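Local coordinates for protein beta-glucanase (Podospora anserina, PDB 4LE4) that probably hydrolyses beta-glucans as a family 131 glycoside hydrolase and binds cellotriose, at residues A[166-171]-A[177-182]; A[143-148]-A[189-194]. All blocks are in the same frame, centred on the assembly; numbering follows the deposited sequence.

Contact 1 (A[166-171]-A[177-182])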
# COMPACT_ATOMS: atom_id res chain seq x y z
N ALA A 166 -9.57 -2.86 -0.50
CA ALA A 166 -10.15 -1.66 0.05
C ALA A 166 -10.32 -1.94 1.54
O ALA A 166 -10.95 -2.94 1.91
CB ALA A 166 -11.49 -1.30 -0.58
N TYR A 167 -9.71 -1.10 2.39
CA TYR A 167 -9.93 -1.24 3.85
C TYR A 167 -11.22 -0.43 4.08
O TYR A 167 -11.27 0.72 3.69
CB TYR A 167 -8.87 -0.53 4.67
CG TYR A 167 -7.46 -0.99 4.50
CD1 TYR A 167 -7.17 -2.33 4.30
CD2 TYR A 167 -6.40 -0.09 4.64
CE1 TYR A 167 -5.84 -2.77 4.25
CE2 TYR A 167 -5.07 -0.51 4.58
CZ TYR A 167 -4.79 -1.86 4.38
OH TYR A 167 -3.47 -2.30 4.33
N GLU A 168 -12.24 -1.04 4.68
CA GLU A 168 -13.50 -0.35 5.00
C GLU A 168 -13.29 0.08 6.45
O GLU A 168 -13.39 -0.73 7.37
CB GLU A 168 -14.67 -1.32 4.90
CG GLU A 168 -15.98 -0.72 5.45
CD GLU A 168 -17.22 -1.57 5.23
OE1 GLU A 168 -17.11 -2.75 4.85
OE2 GLU A 168 -18.33 -1.04 5.46
N ILE A 169 -12.97 1.35 6.67
CA ILE A 169 -12.69 1.77 8.02
C ILE A 169 -13.78 2.68 8.58
O ILE A 169 -14.17 3.64 7.93
CB ILE A 169 -11.34 2.52 8.06
CG1 ILE A 169 -10.25 1.68 7.34
CG2 ILE A 169 -10.94 2.82 9.53
CD1 ILE A 169 -8.87 2.27 7.38
N ASP A 170 -14.28 2.35 9.76
CA ASP A 170 -15.26 3.22 10.42
C ASP A 170 -14.49 3.79 11.59
O ASP A 170 -14.35 3.11 12.62
CB ASP A 170 -16.46 2.43 10.94
CG ASP A 170 -17.58 3.36 11.43
OD1 ASP A 170 -17.28 4.51 11.82
OD2 ASP A 170 -18.76 2.93 11.43
N PHE A 171 -13.98 5.01 11.46
CA PHE A 171 -13.20 5.62 12.53
C PHE A 171 -14.04 6.01 13.76
O PHE A 171 -13.50 6.27 14.82
CB PHE A 171 -12.47 6.84 11.99
CG PHE A 171 -11.37 6.51 11.03
CD1 PHE A 171 -10.09 6.18 11.50
CD2 PHE A 171 -11.59 6.55 9.66
CE1 PHE A 171 -9.04 5.89 10.61
CE2 PHE A 171 -10.56 6.27 8.75
CZ PHE A 171 -9.27 5.93 9.24
N GLY A 177 -13.03 -3.39 8.01
CA GLY A 177 -13.47 -4.51 7.20
C GLY A 177 -12.53 -4.62 6.00
O GLY A 177 -11.83 -3.67 5.66
N PHE A 178 -12.55 -5.77 5.33
CA PHE A 178 -11.62 -6.02 4.24
C PHE A 178 -12.32 -6.42 2.95
O PHE A 178 -13.04 -7.42 2.92
CB PHE A 178 -10.67 -7.13 4.71
CG PHE A 178 -9.62 -7.53 3.69
CD1 PHE A 178 -8.56 -6.68 3.40
CD2 PHE A 178 -9.68 -8.78 3.10
CE1 PHE A 178 -7.54 -7.10 2.54
CE2 PHE A 178 -8.68 -9.21 2.24
CZ PHE A 178 -7.61 -8.36 1.97
N TRP A 179 -12.10 -5.63 1.90
CA TRP A 179 -12.65 -5.90 0.57
C TRP A 179 -11.45 -6.28 -0.30
O TRP A 179 -10.36 -5.73 -0.14
CB TRP A 179 -13.33 -4.66 0.02
CG TRP A 179 -14.57 -4.32 0.77
CD1 TRP A 179 -14.65 -3.77 2.02
CD2 TRP A 179 -15.92 -4.49 0.31
NE1 TRP A 179 -15.98 -3.59 2.37
CE2 TRP A 179 -16.77 -4.02 1.34
CE3 TRP A 179 -16.48 -4.99 -0.88
CZ2 TRP A 179 -18.18 -4.04 1.22
CZ3 TRP A 179 -17.87 -5.01 -1.01
CH2 TRP A 179 -18.71 -4.53 0.04
N HIS A 180 -11.64 -7.23 -1.21
CA HIS A 180 -10.52 -7.72 -2.00
C HIS A 180 -10.94 -8.40 -3.27
O HIS A 180 -12.05 -8.90 -3.36
CB HIS A 180 -9.77 -8.75 -1.13
CG HIS A 180 -8.74 -9.60 -1.86
ND1 HIS A 180 -7.43 -9.22 -2.02
CD2 HIS A 180 -8.86 -10.81 -2.46
CE1 HIS A 180 -6.78 -10.16 -2.70
NE2 HIS A 180 -7.63 -11.13 -2.97
N SER A 181 -10.05 -8.40 -4.25
CA SER A 181 -10.27 -9.16 -5.48
C SER A 181 -8.90 -9.29 -6.13
O SER A 181 -7.96 -8.62 -5.74
CB SER A 181 -11.20 -8.45 -6.46
OG SER A 181 -10.53 -7.36 -7.05
N THR A 182 -8.78 -10.20 -7.08
CA THR A 182 -7.53 -10.29 -7.81
C THR A 182 -7.88 -10.01 -9.26
O THR A 182 -9.01 -10.26 -9.69
CB THR A 182 -6.83 -11.65 -7.70
OG1 THR A 182 -7.75 -12.71 -8.05
CG2 THR A 182 -6.30 -11.85 -6.29
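Ala166 and Trp179 form an antiparallel hydrogen-bonded pair, Ala166 N to Trp179 O at 3.0 Å and Trp179 N to Ala166 O at 2.9 Å. In the second such pair, Glu168 N to Gly177 O and Gly177 N to Glu168 O are each 2.8 Å. Between them Tyr167 and Phe178 make the non-hydrogen-bonded pair.

The polar contact lies on the face opposite those rings. Trp179 NE1 donates to Glu168 OE1 over 2.9 Å, nearly straight at 170°. The oxygen lies in the indole plane, but the N-H meets it from above the carboxylate, whose plane is turned 49° from the ring. With its chain extended and CG opposite the backbone N (chi1 170°), Glu168 passes over the glycine toward the indole, and Arg189 forms a salt bridge to the same OE1. A leucine in place of Trp179 would probably leave OE1 with the arginine but without its N-H donor, and the carboxylate freer to turn.

Apolar contact is slight, Ala166 CB meeting Trp179 CB at 3.9 Å. Tyr167 OH bonds to Ala118 O. The hairpin is thus two-faced: aromatic inside the sandwich, outside a carboxylate whose charge is probably stabilised by two donors.

Contact 2 (A[143-148]-A[189-194])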
# COMPACT_ATOMS: atom_id res chain seq x y z
N LEU A 143 0.32 -13.61 1.69
CA LEU A 143 0.08 -12.17 1.78
C LEU A 143 -1.07 -12.18 2.81
O LEU A 143 -2.05 -12.91 2.63
CB LEU A 143 -0.43 -11.61 0.45
CG LEU A 143 -0.70 -10.10 0.40
CD1 LEU A 143 0.55 -9.29 0.79
CD2 LEU A 143 -1.16 -9.75 -1.03
N ARG A 144 -0.97 -11.37 3.85
CA ARG A 144 -1.98 -11.37 4.92
C ARG A 144 -2.55 -10.00 5.17
O ARG A 144 -1.87 -8.99 5.01
CB ARG A 144 -1.32 -11.76 6.24
CG ARG A 144 -0.54 -13.06 6.25
CD ARG A 144 0.54 -12.96 7.31
NE ARG A 144 1.33 -14.18 7.50
CZ ARG A 144 1.05 -15.12 8.41
NH1 ARG A 144 1.83 -16.19 8.52
NH2 ARG A 144 -0.01 -15.00 9.20
N TRP A 145 -3.80 -9.97 5.62
CA TRP A 145 -4.42 -8.73 6.04
C TRP A 145 -4.48 -8.87 7.56
O TRP A 145 -5.03 -9.85 8.06
CB TRP A 145 -5.83 -8.60 5.48
CG TRP A 145 -6.53 -7.40 6.05
CD1 TRP A 145 -6.15 -6.08 5.93
CD2 TRP A 145 -7.74 -7.41 6.83
NE1 TRP A 145 -7.06 -5.28 6.59
CE2 TRP A 145 -8.04 -6.06 7.15
CE3 TRP A 145 -8.60 -8.42 7.28
CZ2 TRP A 145 -9.17 -5.70 7.91
CZ3 TRP A 145 -9.72 -8.07 8.05
CH2 TRP A 145 -9.99 -6.72 8.35
N CYS A 146 -3.93 -7.90 8.28
CA CYS A 146 -3.89 -7.93 9.73
C CYS A 146 -4.67 -6.75 10.33
O CYS A 146 -4.81 -5.68 9.69
CB CYS A 146 -2.45 -7.81 10.22
SG CYS A 146 -1.44 -9.16 9.61
N VAL A 147 -5.18 -6.98 11.54
CA VAL A 147 -5.89 -5.96 12.31
C VAL A 147 -5.30 -6.07 13.71
O VAL A 147 -5.34 -7.15 14.32
CB VAL A 147 -7.43 -6.23 12.38
CG1 VAL A 147 -8.09 -5.16 13.25
CG2 VAL A 147 -8.01 -6.22 10.98
N GLY A 148 -4.71 -4.99 14.18
CA GLY A 148 -4.08 -5.03 15.50
C GLY A 148 -2.96 -6.06 15.55
O GLY A 148 -2.67 -6.62 16.61
N ARG A 189 -16.49 -8.21 -0.15
CA ARG A 189 -16.08 -8.15 1.25
C ARG A 189 -15.73 -9.54 1.74
O ARG A 189 -16.58 -10.45 1.81
CB ARG A 189 -17.17 -7.57 2.14
CG ARG A 189 -16.82 -7.69 3.60
CD ARG A 189 -18.03 -7.51 4.50
NE ARG A 189 -18.29 -6.10 4.72
CZ ARG A 189 -19.25 -5.64 5.51
NH1 ARG A 189 -20.04 -6.51 6.15
NH2 ARG A 189 -19.42 -4.33 5.69
N LYS A 190 -14.46 -9.72 2.08
CA LYS A 190 -14.01 -11.02 2.51
C LYS A 190 -13.90 -11.22 4.02
O LYS A 190 -13.81 -12.36 4.49
CB LYS A 190 -12.71 -11.34 1.79
CG LYS A 190 -13.00 -11.49 0.27
CD LYS A 190 -11.82 -11.94 -0.58
CE LYS A 190 -12.25 -11.94 -2.07
NZ LYS A 190 -11.18 -12.41 -3.00
N VAL A 191 -13.89 -10.12 4.76
CA VAL A 191 -13.90 -10.15 6.23
C VAL A 191 -14.77 -8.98 6.73
O VAL A 191 -14.54 -7.81 6.38
CB VAL A 191 -12.48 -10.02 6.86
CG1 VAL A 191 -12.58 -10.16 8.38
CG2 VAL A 191 -11.54 -11.07 6.30
N ALA A 192 -15.82 -9.31 7.47
CA ALA A 192 -16.71 -8.31 8.06
C ALA A 192 -15.88 -7.42 9.01
O ALA A 192 -14.89 -7.88 9.58
CB ALA A 192 -17.84 -9.01 8.84
N PRO A 193 -16.29 -6.16 9.22
CA PRO A 193 -15.52 -5.27 10.11
C PRO A 193 -15.12 -5.87 11.45
O PRO A 193 -15.97 -6.46 12.15
CB PRO A 193 -16.43 -4.06 10.26
CG PRO A 193 -17.13 -4.00 8.91
CD PRO A 193 -17.48 -5.47 8.69
N VAL A 194 -13.83 -5.72 11.77
CA VAL A 194 -13.20 -6.22 12.98
C VAL A 194 -12.87 -5.04 13.91
O VAL A 194 -12.39 -4.00 13.44
CB VAL A 194 -11.86 -6.93 12.63
CG1 VAL A 194 -11.16 -7.40 13.88
CG2 VAL A 194 -12.12 -8.08 11.71
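Trp145 drives the six-membered end of its indole into Val191, and this is the tight part of the contact. CZ3 of Trp145 lies 3.6 Å from Val191 CG1, a methyl that sits at the ring edge near its plane, and equally close to CB of that valine; Val191 CG2 is next, 3.9 Å from Trp145 CZ3. A chi1 of 173° swings the indole away from the backbone N and out toward the other sheet. Val147 CG2, from the same strand, sits 3.2 Å above one indole face, near the ring's margin. Phe178 stacks with this tryptophan as well.

Val194 packs normally on Val147, CG1 to CG1 at 3.9 Å, but only loosely on the indole, its CG2 standing 4.2 Å from Trp145 CH2. Ala192 and Pro193, between the two valines, point away on the solvent side. No hydrogen bond joins the segments.

Lys190 and Val191 form a classic beta bulge opposite Phe178, which probably helps turn the Val191 side chain inward. The contact is therefore purely apolar, holding the two sheets of the concanavalin-type sandwich together near one margin by shape and dispersion, with no bond to fix direction.

Coming from the N terminus, the chain reaches strand 142-147 only after eight earlier strands, turns into strand 150-156, then passes to the other sheet for strand 163-170. A short hairpin turn leads into strand 175-182, and contact 1 closes that small loop within one sheet. Strand 188-195 follows as the next neighbour, and its meeting with 143-148 closes the larger loop of contact 2, inside which contact 1 is nested. Contact 1 thus joins strands side by side, whereas contact 2 bridges the two sheets. Strands 175-182 and 188-195 connect them directly: Phe178 O lies 2.8 Å from Lys190 N, probably hydrogen-bonded, and the indole of Trp179 packs on Arg189.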